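Local atomic coordinates of agmatinase (Burkholderia thailandensis, PDB entry 4DZ4), a protein that probably hydrolyses agmatine to putrescine and urea at a centre of two manganese ions in an arginase-family fold. Residues 141-144 with 145-149; 179-182 with 183-187. All coordinates share one frame; numbering follows the deposited sequence.

Contact 1 of 2, residues 141-144 with 145-149; sequences ITYP and LLIAH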
loop_
_atom_site.group_PDB
_atom_site.type_symbol
_atom_site.label_atom_id
_atom_site.label_comp_id
_atom_site.label_asym_id
_atom_site.label_seq_id
_atom_site.Cartn_x
_atom_site.Cartn_y
_atom_site.Cartn_z
ATOM N N ILE B 141 -11.057 -2.120 26.223
ATOM C CA ILE B 141 -10.110 -1.895 27.349
ATOM C C ILE B 141 -10.595 -0.830 28.331
ATOM O O ILE B 141 -10.253 -0.866 29.527
ATOM C CB ILE B 141 -8.665 -1.578 26.870
ATOM C CG1 ILE B 141 -8.556 -0.152 26.275
ATOM C CG2 ILE B 141 -8.169 -2.685 25.907
ATOM C CD1 ILE B 141 -7.126 0.297 25.954
ATOM N N THR B 142 -11.390 0.124 27.846
ATOM C CA THR B 142 -11.824 1.223 28.699
ATOM C C THR B 142 -12.737 0.780 29.864
ATOM O O THR B 142 -12.744 1.410 30.940
ATOM C CB THR B 142 -12.483 2.314 27.863
ATOM O OG1 THR B 142 -11.573 2.710 26.826
ATOM C CG2 THR B 142 -12.826 3.549 28.744
ATOM N N TYR B 143 -13.458 -0.318 29.664
ATOM C CA TYR B 143 -14.314 -0.840 30.722
ATOM C C TYR B 143 -13.490 -1.298 31.945
ATOM O O TYR B 143 -13.685 -0.778 33.037
ATOM C CB TYR B 143 -15.242 -1.933 30.147
ATOM C CG TYR B 143 -16.108 -2.631 31.150
ATOM C CD1 TYR B 143 -16.867 -1.910 32.100
ATOM C CD2 TYR B 143 -16.220 -4.029 31.133
ATOM C CE1 TYR B 143 -17.668 -2.573 33.024
ATOM C CE2 TYR B 143 -17.004 -4.701 32.073
ATOM C CZ TYR B 143 -17.747 -3.953 32.995
ATOM O OH TYR B 143 -18.538 -4.624 33.888
ATOM N N PRO B 144 -12.530 -2.237 31.775
ATOM C CA PRO B 144 -11.759 -2.547 32.989
ATOM C C PRO B 144 -10.931 -1.369 33.514
ATOM O O PRO B 144 -10.701 -1.258 34.727
ATOM C CB PRO B 144 -10.823 -3.702 32.549
ATOM C CG PRO B 144 -10.946 -3.759 31.035
ATOM C CD PRO B 144 -12.332 -3.253 30.730
ATOM N N LEU B 145 -10.534 -0.452 32.624
ATOM C CA LEU B 145 -9.822 0.741 33.081
ATOM C C LEU B 145 -10.734 1.581 33.967
ATOM O O LEU B 145 -10.291 2.067 35.017
ATOM C CB LEU B 145 -9.299 1.570 31.893
ATOM C CG LEU B 145 -8.144 0.931 31.086
ATOM C CD1 LEU B 145 -7.776 1.828 29.904
ATOM C CD2 LEU B 145 -6.898 0.660 31.950
ATOM N N LEU B 146 -11.996 1.730 33.574
ATOM C CA LEU B 146 -12.961 2.466 34.386
ATOM C C LEU B 146 -13.218 1.778 35.736
ATOM O O LEU B 146 -13.390 2.435 36.753
ATOM C CB LEU B 146 -14.279 2.658 33.635
ATOM C CG LEU B 146 -14.245 3.692 32.510
ATOM C CD1 LEU B 146 -15.524 3.550 31.700
ATOM C CD2 LEU B 146 -14.062 5.133 33.035
ATOM N N ILE B 147 -13.271 0.452 35.736
ATOM C CA ILE B 147 -13.441 -0.294 36.997
ATOM C C ILE B 147 -12.348 0.112 37.980
ATOM O O ILE B 147 -12.633 0.462 39.131
ATOM C CB ILE B 147 -13.437 -1.829 36.763
ATOM C CG1 ILE B 147 -14.723 -2.231 36.024
ATOM C CG2 ILE B 147 -13.282 -2.604 38.078
ATOM C CD1 ILE B 147 -14.706 -3.644 35.482
ATOM N N ALA B 148 -11.097 0.084 37.515
ATOM C CA ALA B 148 -9.962 0.364 38.380
ATOM C C ALA B 148 -9.967 1.843 38.789
ATOM O O ALA B 148 -9.678 2.177 39.946
ATOM C CB ALA B 148 -8.669 0.004 37.652
ATOM N N HIS B 149 -10.334 2.722 37.856
ATOM C CA HIS B 149 -10.440 4.159 38.176
ATOM C C HIS B 149 -11.508 4.494 39.196
ATOM O O HIS B 149 -11.288 5.326 40.066
ATOM C CB HIS B 149 -10.588 4.996 36.909
ATOM C CG HIS B 149 -9.268 5.255 36.208
ATOM N ND1 HIS B 149 -8.658 4.322 35.449
ATOM C CD2 HIS B 149 -8.435 6.377 36.202
ATOM C CE1 HIS B 149 -7.494 4.827 34.971
ATOM N NE2 HIS B 149 -7.357 6.082 35.442
#
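I141 meets L145 one helical turn on: L145 N donates to I141 O at 3.1 Å, and the branched end of the leucine lies against the isoleucine, CG1 of I141 standing 4.2 Å from CD1 of L145. A leucine suits this place, because its CG, set beside its own backbone N (chi1 -70°), leans back over the carbonyl of the preceding turn, while the side chain also packs on Y242 of strand 240-246. T142 follows, taking L146 N on its carbonyl oxygen at 2.8 Å and turning its methyl CG2 to CD1 of L146, 4.0 Å away. Its two branches divide the work: the methyl joins the apolar layer, whereas OG1 is hydrogen-bonded to D287, so that a threonine can serve both needs in a buried position. At Y143 the carbonyl oxygen receives I147 N, and the aromatic ring is the platform for CD1 of I147, which sits over one face, 4.1 Å from the ring centroid and displaced toward the rim in a CH-pi contact. The ring's far end is anchored by a hydrogen bond from OH to D189. P144 has no N-H to give, which costs little in the first turn of a helix, and its carbonyl accepts from A148 N at 3.1 Å; its ring packs on I118 and V119 of helix 114-126. One turn further, H149 bends its ND1 back to L145 O at 2.8 Å, nearly in the imidazole plane but above the plane of the carbonyl, which also accepts H149 N. Four successive i to i+4 bonds mark the opening of an alpha helix, here helix 142-153, which in this arginase-family alpha/beta fold starts just after the manganese ligand H139.

Contact 2 of 2, residues 179-182 with 183-187; sequences HGTM and FYKAV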
loop_
_atom_site.group_PDB
_atom_site.type_symbol
_atom_site.label_atom_id
_atom_site.label_comp_id
_atom_site.label_asym_id
_atom_site.label_seq_id
_atom_site.Cartn_x
_atom_site.Cartn_y
_atom_site.Cartn_z
ATOM N N HIS B 179 -16.259 -4.625 22.082
ATOM C CA HIS B 179 -15.906 -3.198 22.122
ATOM C C HIS B 179 -17.069 -2.253 21.884
ATOM O O HIS B 179 -16.900 -1.041 21.962
ATOM C CB HIS B 179 -14.734 -2.902 21.152
ATOM C CG HIS B 179 -15.101 -3.001 19.690
ATOM N ND1 HIS B 179 -14.342 -2.410 18.722
ATOM C CD2 HIS B 179 -16.176 -3.592 19.043
ATOM C CE1 HIS B 179 -14.909 -2.644 17.504
ATOM N NE2 HIS B 179 -16.035 -3.337 17.695
ATOM N N GLY B 180 -18.247 -2.806 21.604
ATOM C CA GLY B 180 -19.420 -2.008 21.301
ATOM C C GLY B 180 -20.474 -2.044 22.374
ATOM O O GLY B 180 -21.540 -1.422 22.242
ATOM N N THR B 181 -20.233 -2.810 23.436
ATOM C CA THR B 181 -21.270 -2.910 24.486
ATOM C C THR B 181 -20.705 -2.657 25.887
ATOM O O THR B 181 -21.451 -2.734 26.881
ATOM C CB THR B 181 -21.991 -4.270 24.478
ATOM O OG1 THR B 181 -21.057 -5.302 24.818
ATOM C CG2 THR B 181 -22.578 -4.595 23.086
ATOM N N MET B 182 -19.415 -2.356 25.979
ATOM C CA MET B 182 -18.798 -2.210 27.322
ATOM C C MET B 182 -19.242 -0.952 28.091
ATOM O O MET B 182 -19.177 -0.927 29.334
ATOM C CB MET B 182 -17.270 -2.363 27.289
ATOM C CG MET B 182 -16.467 -1.154 26.791
ATOM S SD MET B 182 -16.685 -1.039 25.018
ATOM C CE MET B 182 -16.246 0.696 24.807
ATOM N N PHE B 183 -19.730 0.067 27.383
ATOM C CA PHE B 183 -20.281 1.229 28.120
ATOM C C PHE B 183 -21.729 1.058 28.546
ATOM O O PHE B 183 -22.181 1.763 29.455
ATOM C CB PHE B 183 -20.056 2.592 27.413
ATOM C CG PHE B 183 -18.586 2.955 27.218
ATOM C CD1 PHE B 183 -17.600 2.481 28.089
ATOM C CD2 PHE B 183 -18.197 3.794 26.189
ATOM C CE1 PHE B 183 -16.257 2.804 27.920
ATOM C CE2 PHE B 183 -16.853 4.120 26.008
ATOM C CZ PHE B 183 -15.874 3.627 26.864
ATOM N N TYR B 184 -22.459 0.156 27.890
ATOM C CA TYR B 184 -23.712 -0.324 28.459
ATOM C C TYR B 184 -23.413 -0.945 29.827
ATOM O O TYR B 184 -24.091 -0.646 30.810
ATOM C CB TYR B 184 -24.372 -1.345 27.526
ATOM C CG TYR B 184 -25.642 -1.997 28.048
ATOM C CD1 TYR B 184 -26.897 -1.370 27.913
ATOM C CD2 TYR B 184 -25.596 -3.268 28.654
ATOM C CE1 TYR B 184 -28.051 -2.005 28.369
ATOM C CE2 TYR B 184 -26.740 -3.882 29.133
ATOM C CZ TYR B 184 -27.961 -3.249 28.991
ATOM O OH TYR B 184 -29.088 -3.890 29.432
ATOM N N LYS B 185 -22.398 -1.817 29.876
ATOM C CA LYS B 185 -22.056 -2.466 31.150
ATOM C C LYS B 185 -21.590 -1.433 32.173
ATOM O O LYS B 185 -21.983 -1.502 33.334
ATOM C CB LYS B 185 -20.994 -3.554 30.917
ATOM C CG LYS B 185 -21.489 -4.614 29.922
ATOM C CD LYS B 185 -20.390 -5.631 29.622
ATOM C CE LYS B 185 -20.826 -6.580 28.507
ATOM N NZ LYS B 185 -19.681 -7.514 28.225
ATOM N N ALA B 186 -20.776 -0.469 31.744
ATOM C CA ALA B 186 -20.276 0.598 32.627
ATOM C C ALA B 186 -21.444 1.406 33.233
ATOM O O ALA B 186 -21.432 1.713 34.415
ATOM C CB ALA B 186 -19.316 1.522 31.887
ATOM N N VAL B 187 -22.465 1.712 32.430
ATOM C CA VAL B 187 -23.650 2.398 32.960
ATOM C C VAL B 187 -24.444 1.518 33.931
ATOM O O VAL B 187 -24.823 1.954 35.027
ATOM C CB VAL B 187 -24.589 2.935 31.857
ATOM C CG1 VAL B 187 -25.924 3.387 32.472
ATOM C CG2 VAL B 187 -23.906 4.078 31.123
HETATM O O HOH W 1 -18.596 -5.664 26.319
#
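Between T181 and K185 one water forms a bridge, donating to T181 OG1 at 2.9 Å and accepting from K185 NZ at 2.9 Å. The lysine is extended beyond CG, long enough to pass its aliphatic chain by the threonine and carry the ammonium to further hydrogen bonds with S176 OG and P174 O; T181 OG1 is also bonded to D171. Along the backbone, K185 N reaches T181 O at 3.3 Å, and A186 N reaches M182 O at 2.9 Å, closing the first helical turn. M182 and F183 lie side by side. The methionine's CG stands between its own N and carbonyl carbon (chi1 78°), and a bend at chi2 carries the thioether over the face of the phenylalanine ring. Methyl CE then rests over the middle of that face in a CH-pi contact, 3.6 Å from the F183 centroid, with SD farther above it at 4.8 Å. Flexible and unbranched, methionine can fit such a flat surface, while the ring meets H139 and H161 edge-to-face. T181 occupies the N-cap position of helix 182-188 without a side-chain capping bond, and the Met-aromatic pair lines the second shell of the dinuclear manganese site, with M182 touching the metal ligands H139 and D167.

Overall arrangement
Following the chain from its N terminus, contact 1 comes first, at the start of helix 142-153, and closes one helical turn just beyond strand 131-136 and H139. The chain then passes through strand 158-162 and the loop carrying D163, H165 and D167, and contact 2 closes the first turn of helix 182-188. The two are in series, neither nested nor crossed, yet their centres lie about 11 Å apart and they touch. CB of Y143 packs on CB of M182 at 3.5 Å, and T142 CG2 on F183 CZ at 3.6 Å. Two helix starts are thus joined beside the manganese centre, on the parallel sheet of the arginase fold.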